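Local coordinates for protein cell death-related nuclease 4 (Caenorhabditis elegans, PDB 5DK5) that degrades RNA and DNA from the 3' end as a metal-dependent DEDDh-family exonuclease and takes part in apoptotic DNA degradation, at residues Q14-D19 against Y49-D54; L24-T29 against C39-F44; K153-E158 against G174-Y179; V214-T219 against L252-I257. One frame throughout, in Å; residues are numbered along the deposited sequence.

Contact 1 of 4, residues Q14-D19 against Y49-D54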
# COMPACT_ATOMS: atom_id res chain seq x y z
N GLN B 14 -17.64 -40.54 -7.23
CA GLN B 14 -18.19 -41.63 -6.44
C GLN B 14 -19.26 -41.12 -5.48
O GLN B 14 -20.46 -41.29 -5.71
CB GLN B 14 -17.08 -42.35 -5.68
CG GLN B 14 -17.54 -43.57 -4.91
CD GLN B 14 -16.42 -44.23 -4.13
OE1 GLN B 14 -16.59 -44.60 -2.96
NE2 GLN B 14 -15.27 -44.38 -4.77
N HIS B 15 -18.82 -40.48 -4.40
CA HIS B 15 -19.72 -39.87 -3.43
C HIS B 15 -19.92 -38.39 -3.75
O HIS B 15 -20.47 -37.64 -2.94
CB HIS B 15 -19.17 -40.04 -2.01
CG HIS B 15 -19.44 -41.39 -1.41
ND1 HIS B 15 -18.88 -42.54 -1.91
CD2 HIS B 15 -20.21 -41.77 -0.36
CE1 HIS B 15 -19.29 -43.57 -1.19
NE2 HIS B 15 -20.10 -43.13 -0.25
N CYS B 16 -19.47 -37.98 -4.93
CA CYS B 16 -19.53 -36.58 -5.35
C CYS B 16 -20.38 -36.42 -6.61
O CYS B 16 -20.18 -37.15 -7.58
CB CYS B 16 -18.12 -36.04 -5.59
SG CYS B 16 -18.08 -34.31 -6.13
N PRO B 17 -21.33 -35.47 -6.61
CA PRO B 17 -22.23 -35.33 -7.76
C PRO B 17 -21.62 -34.59 -8.94
O PRO B 17 -22.29 -34.43 -9.96
CB PRO B 17 -23.40 -34.54 -7.17
CG PRO B 17 -22.78 -33.67 -6.15
CD PRO B 17 -21.64 -34.48 -5.55
N PHE B 18 -20.38 -34.14 -8.81
CA PHE B 18 -19.68 -33.42 -9.87
C PHE B 18 -18.61 -34.31 -10.50
O PHE B 18 -17.91 -35.03 -9.80
CB PHE B 18 -19.04 -32.14 -9.34
CG PHE B 18 -20.02 -31.19 -8.71
CD1 PHE B 18 -20.71 -30.27 -9.48
CD2 PHE B 18 -20.25 -31.22 -7.35
CE1 PHE B 18 -21.62 -29.40 -8.90
CE2 PHE B 18 -21.15 -30.35 -6.76
CZ PHE B 18 -21.84 -29.44 -7.54
N ASP B 19 -18.50 -34.26 -11.83
CA ASP B 19 -17.45 -34.99 -12.53
C ASP B 19 -16.13 -34.22 -12.51
O ASP B 19 -15.07 -34.80 -12.74
CB ASP B 19 -17.87 -35.27 -13.98
CG ASP B 19 -18.71 -36.52 -14.11
OD1 ASP B 19 -19.46 -36.85 -13.16
OD2 ASP B 19 -18.62 -37.19 -15.16
N TYR B 49 -9.53 -31.28 -10.70
CA TYR B 49 -9.52 -32.65 -10.17
C TYR B 49 -10.60 -33.48 -10.86
O TYR B 49 -11.77 -33.12 -10.86
CB TYR B 49 -9.74 -32.65 -8.66
CG TYR B 49 -9.89 -34.03 -8.07
CD1 TYR B 49 -8.79 -34.87 -7.94
CD2 TYR B 49 -11.12 -34.49 -7.64
CE1 TYR B 49 -8.92 -36.14 -7.41
CE2 TYR B 49 -11.26 -35.76 -7.10
CZ TYR B 49 -10.16 -36.58 -6.99
OH TYR B 49 -10.29 -37.83 -6.45
N ASP B 50 -10.17 -34.60 -11.44
CA ASP B 50 -11.08 -35.51 -12.12
C ASP B 50 -11.67 -36.48 -11.11
O ASP B 50 -10.98 -37.35 -10.59
CB ASP B 50 -10.33 -36.27 -13.23
CG ASP B 50 -11.24 -37.11 -14.11
OD1 ASP B 50 -12.07 -37.86 -13.57
OD2 ASP B 50 -11.13 -37.01 -15.35
N VAL B 51 -12.96 -36.32 -10.82
CA VAL B 51 -13.60 -37.08 -9.75
C VAL B 51 -13.78 -38.56 -10.12
O VAL B 51 -13.38 -39.43 -9.35
CB VAL B 51 -14.97 -36.47 -9.36
CG1 VAL B 51 -15.70 -37.36 -8.36
CG2 VAL B 51 -14.78 -35.07 -8.80
N PRO B 52 -14.39 -38.86 -11.28
CA PRO B 52 -14.57 -40.28 -11.61
C PRO B 52 -13.26 -41.06 -11.71
O PRO B 52 -13.18 -42.19 -11.23
CB PRO B 52 -15.26 -40.24 -12.98
CG PRO B 52 -15.91 -38.92 -13.04
CD PRO B 52 -15.02 -37.99 -12.30
N ASN B 53 -12.25 -40.46 -12.33
CA ASN B 53 -10.97 -41.13 -12.55
C ASN B 53 -9.98 -40.92 -11.41
O ASN B 53 -8.88 -41.48 -11.43
CB ASN B 53 -10.35 -40.66 -13.86
CG ASN B 53 -11.24 -40.94 -15.06
OD1 ASN B 53 -11.91 -40.04 -15.56
ND2 ASN B 53 -11.26 -42.19 -15.51
N ASP B 54 -10.37 -40.12 -10.42
CA ASP B 54 -9.54 -39.87 -9.25
C ASP B 54 -8.15 -39.41 -9.66
O ASP B 54 -7.15 -40.05 -9.32
CB ASP B 54 -9.46 -41.14 -8.39
CG ASP B 54 -8.77 -40.90 -7.06
OD1 ASP B 54 -8.91 -39.79 -6.51
OD2 ASP B 54 -8.08 -41.82 -6.57

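Contact 2 of 4, residues L24-T29 against C39-F44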
# COMPACT_ATOMS: atom_id res chain seq x y z
N LEU B 24 -9.71 -23.86 -6.21
CA LEU B 24 -9.48 -22.44 -6.46
C LEU B 24 -8.73 -21.77 -5.31
O LEU B 24 -8.92 -22.13 -4.15
CB LEU B 24 -10.82 -21.73 -6.69
CG LEU B 24 -10.81 -20.21 -6.84
CD1 LEU B 24 -11.89 -19.78 -7.82
CD2 LEU B 24 -11.02 -19.52 -5.50
N ASP B 25 -7.89 -20.80 -5.64
CA ASP B 25 -7.12 -20.07 -4.64
C ASP B 25 -6.80 -18.64 -5.08
O ASP B 25 -6.25 -18.42 -6.16
CB ASP B 25 -5.82 -20.79 -4.32
CG ASP B 25 -5.01 -20.10 -3.25
OD1 ASP B 25 -4.27 -19.14 -3.57
OD2 ASP B 25 -5.12 -20.50 -2.07
N PHE B 26 -7.16 -17.68 -4.23
CA PHE B 26 -6.81 -16.28 -4.44
C PHE B 26 -5.76 -15.84 -3.43
O PHE B 26 -5.81 -16.22 -2.26
CB PHE B 26 -8.04 -15.38 -4.32
CG PHE B 26 -9.01 -15.50 -5.46
CD1 PHE B 26 -8.60 -15.28 -6.77
CD2 PHE B 26 -10.34 -15.79 -5.23
CE1 PHE B 26 -9.50 -15.38 -7.81
CE2 PHE B 26 -11.24 -15.89 -6.27
CZ PHE B 26 -10.82 -15.68 -7.56
N GLU B 27 -4.81 -15.04 -3.90
CA GLU B 27 -3.92 -14.29 -3.02
C GLU B 27 -4.17 -12.82 -3.27
O GLU B 27 -4.44 -12.41 -4.40
CB GLU B 27 -2.46 -14.66 -3.28
CG GLU B 27 -2.15 -16.13 -3.07
CD GLU B 27 -2.42 -16.61 -1.65
OE1 GLU B 27 -2.22 -15.81 -0.71
OE2 GLU B 27 -2.84 -17.78 -1.49
N THR B 28 -4.09 -12.02 -2.21
CA THR B 28 -4.44 -10.60 -2.29
C THR B 28 -3.36 -9.69 -1.73
O THR B 28 -2.43 -10.14 -1.06
CB THR B 28 -5.75 -10.30 -1.52
OG1 THR B 28 -5.50 -10.37 -0.11
CG2 THR B 28 -6.85 -11.30 -1.89
N THR B 29 -3.49 -8.40 -2.02
CA THR B 29 -2.72 -7.39 -1.32
C THR B 29 -3.13 -7.44 0.14
O THR B 29 -4.24 -7.87 0.47
CB THR B 29 -2.96 -5.99 -1.89
OG1 THR B 29 -4.36 -5.70 -1.87
CG2 THR B 29 -2.43 -5.89 -3.31
N CYS B 39 -8.46 -5.35 0.17
CA CYS B 39 -7.76 -6.46 -0.46
C CYS B 39 -8.11 -6.61 -1.94
O CYS B 39 -9.27 -6.76 -2.30
CB CYS B 39 -8.08 -7.77 0.27
SG CYS B 39 -7.60 -7.78 2.01
N GLU B 40 -7.07 -6.56 -2.78
CA GLU B 40 -7.21 -6.79 -4.21
C GLU B 40 -6.49 -8.08 -4.60
O GLU B 40 -5.39 -8.34 -4.14
CB GLU B 40 -6.63 -5.63 -5.01
CG GLU B 40 -7.30 -4.30 -4.78
CD GLU B 40 -6.57 -3.17 -5.46
OE1 GLU B 40 -5.55 -2.70 -4.90
OE2 GLU B 40 -6.99 -2.75 -6.56
N VAL B 41 -7.12 -8.87 -5.47
CA VAL B 41 -6.52 -10.10 -5.97
C VAL B 41 -5.24 -9.79 -6.75
O VAL B 41 -5.23 -8.91 -7.61
CB VAL B 41 -7.49 -10.86 -6.89
CG1 VAL B 41 -6.83 -12.10 -7.48
CG2 VAL B 41 -8.75 -11.25 -6.13
N ILE B 42 -4.17 -10.52 -6.44
CA ILE B 42 -2.90 -10.37 -7.13
C ILE B 42 -2.40 -11.69 -7.72
O ILE B 42 -1.45 -11.70 -8.50
CB ILE B 42 -1.81 -9.78 -6.21
CG1 ILE B 42 -1.69 -10.61 -4.93
CG2 ILE B 42 -2.14 -8.33 -5.87
CD1 ILE B 42 -0.57 -10.15 -4.01
N GLN B 43 -3.04 -12.79 -7.35
CA GLN B 43 -2.79 -14.07 -8.01
C GLN B 43 -4.06 -14.91 -8.06
O GLN B 43 -4.83 -14.97 -7.10
CB GLN B 43 -1.67 -14.84 -7.31
CG GLN B 43 -1.23 -16.08 -8.08
CD GLN B 43 0.04 -16.69 -7.55
OE1 GLN B 43 0.53 -16.32 -6.48
NE2 GLN B 43 0.59 -17.65 -8.29
N PHE B 44 -4.26 -15.56 -9.20
CA PHE B 44 -5.47 -16.31 -9.51
C PHE B 44 -5.07 -17.72 -9.94
O PHE B 44 -4.60 -17.92 -11.06
CB PHE B 44 -6.26 -15.59 -10.62
CG PHE B 44 -7.69 -16.01 -10.75
CD1 PHE B 44 -8.13 -17.25 -10.30
CD2 PHE B 44 -8.61 -15.17 -11.35
CE1 PHE B 44 -9.46 -17.62 -10.44
CE2 PHE B 44 -9.94 -15.54 -11.49
CZ PHE B 44 -10.36 -16.76 -11.04
O HOH W 1 -5.27 -3.20 -2.29

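Contact 3 of 4, residues K153-E158 against G174-Y179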
# COMPACT_ATOMS: atom_id res chain seq x y z
N LYS B 153 -14.64 -27.47 6.14
CA LYS B 153 -15.90 -27.79 6.79
C LYS B 153 -16.18 -29.29 6.71
O LYS B 153 -16.69 -29.88 7.66
CB LYS B 153 -17.04 -27.01 6.14
CG LYS B 153 -18.40 -27.24 6.78
CD LYS B 153 -19.46 -26.43 6.07
CE LYS B 153 -20.84 -26.71 6.63
NZ LYS B 153 -21.88 -25.97 5.87
N ILE B 154 -15.84 -29.90 5.58
CA ILE B 154 -15.97 -31.34 5.42
C ILE B 154 -14.96 -32.04 6.31
O ILE B 154 -15.25 -33.07 6.92
CB ILE B 154 -15.77 -31.77 3.96
CG1 ILE B 154 -16.74 -31.00 3.05
CG2 ILE B 154 -15.96 -33.28 3.81
CD1 ILE B 154 -16.55 -31.28 1.58
N PHE B 155 -13.76 -31.47 6.38
CA PHE B 155 -12.70 -31.99 7.22
C PHE B 155 -13.12 -32.02 8.68
O PHE B 155 -12.74 -32.92 9.43
CB PHE B 155 -11.43 -31.15 7.04
CG PHE B 155 -10.35 -31.46 8.03
CD1 PHE B 155 -9.66 -32.66 7.96
CD2 PHE B 155 -10.01 -30.55 9.01
CE1 PHE B 155 -8.65 -32.94 8.87
CE2 PHE B 155 -9.01 -30.83 9.92
CZ PHE B 155 -8.33 -32.03 9.85
N THR B 156 -13.91 -31.03 9.09
CA THR B 156 -14.45 -30.99 10.45
C THR B 156 -15.35 -32.19 10.70
O THR B 156 -15.26 -32.85 11.73
CB THR B 156 -15.23 -29.69 10.70
OG1 THR B 156 -14.34 -28.57 10.68
CG2 THR B 156 -15.95 -29.72 12.05
N ASN B 157 -16.24 -32.47 9.74
CA ASN B 157 -17.16 -33.59 9.85
C ASN B 157 -16.42 -34.93 9.83
O ASN B 157 -16.77 -35.85 10.56
CB ASN B 157 -18.20 -33.55 8.73
CG ASN B 157 -19.06 -32.31 8.78
OD1 ASN B 157 -19.19 -31.66 9.82
ND2 ASN B 157 -19.66 -31.96 7.64
N GLU B 158 -15.40 -35.02 8.98
CA GLU B 158 -14.59 -36.22 8.88
C GLU B 158 -13.83 -36.49 10.17
O GLU B 158 -13.51 -37.64 10.49
CB GLU B 158 -13.61 -36.11 7.71
CG GLU B 158 -14.23 -36.37 6.35
CD GLU B 158 -14.72 -37.79 6.19
OE1 GLU B 158 -13.88 -38.70 6.09
OE2 GLU B 158 -15.96 -38.00 6.17
N GLY B 174 -2.62 -26.58 6.81
CA GLY B 174 -1.64 -27.16 7.71
C GLY B 174 -2.23 -28.23 8.61
O GLY B 174 -1.61 -29.27 8.84
N LYS B 175 -3.43 -27.98 9.12
CA LYS B 175 -4.12 -28.94 9.98
C LYS B 175 -4.50 -30.19 9.21
O LYS B 175 -4.30 -31.31 9.68
CB LYS B 175 -5.36 -28.30 10.60
CG LYS B 175 -5.07 -27.38 11.77
CD LYS B 175 -6.34 -26.69 12.26
CE LYS B 175 -6.05 -25.76 13.42
NZ LYS B 175 -7.28 -25.08 13.91
N MET B 176 -5.06 -29.99 8.02
CA MET B 176 -5.52 -31.10 7.19
C MET B 176 -4.35 -31.98 6.75
O MET B 176 -4.46 -33.20 6.73
CB MET B 176 -6.28 -30.58 5.98
CG MET B 176 -7.63 -29.99 6.33
SD MET B 176 -8.62 -29.49 4.90
CE MET B 176 -7.68 -28.09 4.30
N ASN B 177 -3.22 -31.36 6.41
CA ASN B 177 -2.03 -32.12 6.04
C ASN B 177 -1.46 -32.90 7.21
O ASN B 177 -0.93 -34.00 7.04
CB ASN B 177 -0.96 -31.19 5.47
CG ASN B 177 -1.09 -30.97 3.97
OD1 ASN B 177 -1.70 -31.76 3.26
ND2 ASN B 177 -0.50 -29.88 3.48
N GLU B 178 -1.57 -32.34 8.41
CA GLU B 178 -1.06 -32.99 9.61
C GLU B 178 -1.96 -34.15 10.02
O GLU B 178 -1.48 -35.16 10.54
CB GLU B 178 -0.94 -31.99 10.76
CG GLU B 178 -0.28 -32.55 12.01
CD GLU B 178 -0.12 -31.52 13.11
OE1 GLU B 178 -0.61 -30.38 12.93
OE2 GLU B 178 0.50 -31.83 14.14
N TYR B 179 -3.26 -34.01 9.78
CA TYR B 179 -4.22 -35.03 10.17
C TYR B 179 -4.04 -36.31 9.35
O TYR B 179 -4.01 -37.41 9.90
CB TYR B 179 -5.65 -34.50 9.99
CG TYR B 179 -6.72 -35.46 10.47
CD1 TYR B 179 -7.17 -35.44 11.78
CD2 TYR B 179 -7.28 -36.39 9.60
CE1 TYR B 179 -8.15 -36.31 12.22
CE2 TYR B 179 -8.26 -37.27 10.03
CZ TYR B 179 -8.69 -37.22 11.34
OH TYR B 179 -9.66 -38.09 11.78

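Contact 4 of 4, residues V214-T219 against L252-I257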
# COMPACT_ATOMS: atom_id res chain seq x y z
N VAL B 214 -21.03 -29.54 -2.47
CA VAL B 214 -21.32 -28.15 -2.11
C VAL B 214 -21.96 -28.09 -0.72
O VAL B 214 -23.02 -28.67 -0.50
CB VAL B 214 -22.27 -27.50 -3.15
CG1 VAL B 214 -22.79 -26.15 -2.65
CG2 VAL B 214 -21.56 -27.33 -4.49
N ASN B 215 -21.30 -27.39 0.20
CA ASN B 215 -21.78 -27.27 1.57
C ASN B 215 -21.97 -25.82 2.00
O ASN B 215 -22.42 -25.55 3.12
CB ASN B 215 -20.81 -27.97 2.53
CG ASN B 215 -19.37 -27.51 2.35
OD1 ASN B 215 -19.09 -26.57 1.62
ND2 ASN B 215 -18.46 -28.18 3.05
N GLU B 216 -21.64 -24.88 1.12
CA GLU B 216 -21.84 -23.46 1.39
C GLU B 216 -22.41 -22.74 0.17
O GLU B 216 -22.01 -22.99 -0.96
CB GLU B 216 -20.53 -22.80 1.82
CG GLU B 216 -20.07 -23.20 3.22
CD GLU B 216 -18.94 -22.33 3.75
OE1 GLU B 216 -18.48 -21.43 3.02
OE2 GLU B 216 -18.52 -22.55 4.90
N LEU B 217 -23.37 -21.85 0.43
CA LEU B 217 -24.02 -21.06 -0.60
C LEU B 217 -23.97 -19.58 -0.22
O LEU B 217 -23.93 -19.24 0.96
CB LEU B 217 -25.47 -21.49 -0.80
CG LEU B 217 -25.75 -22.98 -0.95
CD1 LEU B 217 -27.24 -23.25 -0.78
CD2 LEU B 217 -25.27 -23.49 -2.29
N LEU B 218 -23.97 -18.71 -1.22
CA LEU B 218 -24.03 -17.27 -0.99
C LEU B 218 -25.42 -16.74 -1.32
O LEU B 218 -25.87 -16.80 -2.46
CB LEU B 218 -22.98 -16.55 -1.83
CG LEU B 218 -21.51 -16.86 -1.51
CD1 LEU B 218 -20.60 -15.93 -2.30
CD2 LEU B 218 -21.22 -16.76 -0.02
N THR B 219 -26.09 -16.22 -0.29
CA THR B 219 -27.45 -15.70 -0.42
C THR B 219 -27.48 -14.21 -0.12
O THR B 219 -26.54 -13.66 0.45
CB THR B 219 -28.43 -16.43 0.52
OG1 THR B 219 -28.01 -16.24 1.88
CG2 THR B 219 -28.47 -17.92 0.20
N LEU B 252 -23.62 -10.31 0.04
CA LEU B 252 -23.95 -11.73 0.10
C LEU B 252 -23.36 -12.40 1.34
O LEU B 252 -22.22 -12.13 1.72
CB LEU B 252 -23.49 -12.46 -1.16
CG LEU B 252 -24.04 -11.94 -2.49
CD1 LEU B 252 -23.54 -12.79 -3.64
CD2 LEU B 252 -25.56 -11.89 -2.48
N VAL B 253 -24.16 -13.26 1.95
CA VAL B 253 -23.81 -13.95 3.19
C VAL B 253 -23.64 -15.45 2.95
O VAL B 253 -24.31 -16.02 2.10
CB VAL B 253 -24.89 -13.70 4.27
CG1 VAL B 253 -25.05 -14.89 5.22
CG2 VAL B 253 -24.57 -12.43 5.05
N VAL B 254 -22.74 -16.07 3.72
CA VAL B 254 -22.56 -17.51 3.65
C VAL B 254 -23.75 -18.22 4.28
O VAL B 254 -24.14 -17.92 5.41
CB VAL B 254 -21.26 -17.96 4.36
CG1 VAL B 254 -21.19 -19.48 4.47
CG2 VAL B 254 -20.04 -17.42 3.63
N THR B 255 -24.32 -19.16 3.54
CA THR B 255 -25.43 -19.97 4.03
C THR B 255 -25.08 -21.45 3.94
O THR B 255 -24.89 -22.00 2.86
CB THR B 255 -26.72 -19.71 3.23
OG1 THR B 255 -27.04 -18.32 3.27
CG2 THR B 255 -27.88 -20.51 3.80
N THR B 256 -24.97 -22.08 5.10
CA THR B 256 -24.73 -23.51 5.18
C THR B 256 -25.87 -24.28 4.53
O THR B 256 -27.04 -23.95 4.71
CB THR B 256 -24.57 -23.96 6.65
OG1 THR B 256 -23.20 -23.85 7.05
CG2 THR B 256 -25.04 -25.41 6.87
N ILE B 257 -25.51 -25.29 3.75
CA ILE B 257 -26.49 -26.27 3.28
C ILE B 257 -26.07 -27.66 3.76
O ILE B 257 -24.96 -28.12 3.50
CB ILE B 257 -26.66 -26.26 1.74
CG1 ILE B 257 -27.55 -27.43 1.32
CG2 ILE B 257 -25.31 -26.33 1.03
CD1 ILE B 257 -28.16 -27.26 -0.05
O HOH W 2 -23.90 -30.22 1.60

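Contact 1 of 4, residues Q14-D19 against Y49-D54
Val51 meets Phe18, Asp19 and Cys16 where the loop 14-19 lies against the turn 49-54, and it does so through both its backbone and its side chain. The polar part is a single backbone hydrogen bond, from Val51 N to Asp19 O at 3.2 Å. Its N-H runs fairly straight (161°), yet the donor sits above the carbonyl plane of Asp19.

The apolar part belongs to the isopropyl group of Val51. With CG1 anti to the backbone N (chi1 174°) and CG2 anti to the carbonyl carbon, the two methyls straddle the carbonyl of Phe18, CG2 lying 3.3 Å from Phe18 O. CG1 continues to Cys16 CB, 3.9 Å away, and to the backbone of Gln14. With an alanine here both methyls go, which would probably cost Cys16 CB this partner and open a gap beside the Phe18 carbonyl.

This is the outer end of the hairpin formed by strands 41-50 and 55-65, met by the chain just before it enters strand 20-28; the pairing of Tyr49 with Leu21 follows at once. The turn is stiffened by an Asx motif, in which Asp50 OD1 accepts from Asn53 N at 2.9 Å, the donor lying above the carboxylate plane.

Pro52 adds van der Waals contact on the more exposed side. Its CD lies 3.2 Å from Asp19 O, and its CG meets Asp19 CG at 3.8 Å, the two side chains crossing at about a right angle. On the loop side, Phe18 N donates to Cys16 SG at 3.5 Å, while the Phe18 ring turns from the hairpin toward Val214.

Contact 2 of 4, residues L24-T29 against C39-F44
Strands 24-28 and 41-44 run antiparallel at 150°, their ladder interrupted by a classic beta bulge in which Ile42 and Gln43 both face Glu27. Glu27 O consequently takes two N-H groups, an almost straight one from Ile42 N at 2.8 Å and a longer one from Gln43 N at 3.3 Å.

Phe26 and Phe44 carry the apolar face. The two side chains lie side by side, but their rings form a T-shaped pair with planes at 59°: the edge of Phe26 points at Phe44, and Phe26 CE1 stands over the ring centre. Val41 CG1 packs against Phe26 CD1 at 3.7 Å, and Leu24 CD1 reaches the Phe44 ring.

Glu27 and Gln43 project from the other face, touching through their CB atoms. This face carries the active site of the RNase H-like exonuclease fold, where Asp25 and Glu27 on strand 20-28 bind magnesium together with Asp194 of helix 191-207. Gln43 extends its amide toward the same helix and Asn63.

Past the bulge Thr29 pairs through backbone and side chain. Its N donates to Glu40 O at 2.8 Å, and its OG1, placed between the backbone N and the carbonyl carbon (chi1 55°), accepts from Glu40 N at 3.0 Å and donates to a water that in turn donates to Glu40 OE1. Backbone N-H groups of Val69, Leu70 and Asn71 hold the Glu40 carboxylate, while Thr29 CG2 meets Ile42 CG2 at 3.5 Å.

Contact 3 of 4, residues K153-E158 against G174-Y179
Phe155 meets Met176 with a face of its ring and Tyr179 with its edge, and supplies most of what 153-158 brings to the contact with 174-179. Over the face lies Met176 CG, 3.6 Å from the ring centroid and only 14° off the normal, a CH-pi contact. The sulfur follows as a Met-aromatic neighbour, Met176 SD lying obliquely 4.7 Å from the Phe155 ring centroid.

At the ring edge stands Tyr179. Phe155 CE1 touches Tyr179 CG at 3.6 Å, and the planes are almost perpendicular (88°), making a T-shaped pair with Phe155 giving its edge and Tyr179 its face. Both aromatic side chains have CG anti to the backbone N, which carries each ring out toward the opposite helix.

The short helical segments cross at 36° with axes 11.2 Å apart, so the large side chains span the distance and no hydrogen bond joins the segments. Within the exonuclease domain this packs two helices that follow strand 147-150 against one another.

Further out, Tyr152 touches Lys175 and Met159 touches Tyr179. Met176 also rests on Ile201 of helix 191-207, which bears the magnesium ligand Asp194. Tyr179 OH hydrogen-bonds Gly163 O, and Lys165 makes a cation-pi contact with the ring.

Contact 4 of 4, residues V214-T219 against L252-I257
Thr219 and Thr255 meet at the close-packed end of this strand pair, their OG1 atoms 2.7 Å apart in a hydrogen bond that either could donate. The two side chains cross at about a right angle, and Thr219 CG2 also presses on Thr255 OG1. Here the backbone ladder is short and regular: Thr255 N reaches Leu217 O at 2.6 Å, nearly along the C=O axis, and Val253 N reaches Thr219 O at 2.8 Å. On the face bearing Leu218 and Val254, Leu218 CD2 meets Val254 CG2 at 3.9 Å, with Trp127 of helix 124-136 against both.

These antiparallel strands, 216-219 and 253-256, extend the central sheet past strand 147-150, with 253-256 the outermost strand on this side within the chain. Thr219 directly precedes the zinc ligand Cys220 and its side chain lies near another, Cys270, so the tight end adjoins the zinc site.

Toward the exposed Thr256 and partly exposed Ile257, the more open end, the pairing slackens. Ile257 N to Asn215 O stretches to 3.2 Å, the donor well above the carbonyl plane, and a water lies close to both Val214 O and Ile257 O. Ile257 CG2 still touches Leu217 CG at 3.9 Å.

Glu216 lays its extended chain beside Val254, OE1 lying 3.6 Å from CG1 of that valine, while Asn150 ND2 hydrogen-bonds OE2. Were Glu216 an alanine, the carboxylate would be gone, and Asn150 ND2 would probably lose this acceptor and Val254 CG1 its neighbour.

Overall arrangement
From the N terminus, contact 1 opens first and closes the outer loop, joining the lead-in to strand 20-28 with the far end of strand 41-50. Contact 2, nested inside that loop, closes before it and pairs the same two strands at their opposite ends, next to the magnesium site. Contact 3 opens only after both have closed and brings together two helices following strand 147-150. Contact 4 comes last, closing a loop that contains helix 239-249 and adding the final strands to the shared sheet. None cross. Contact 4 touches two of the others: Val214 packs on Phe18 of contact 1, and Lys153 of contact 3 probably hydrogen-bonds Asn215 O and Thr256 OG1.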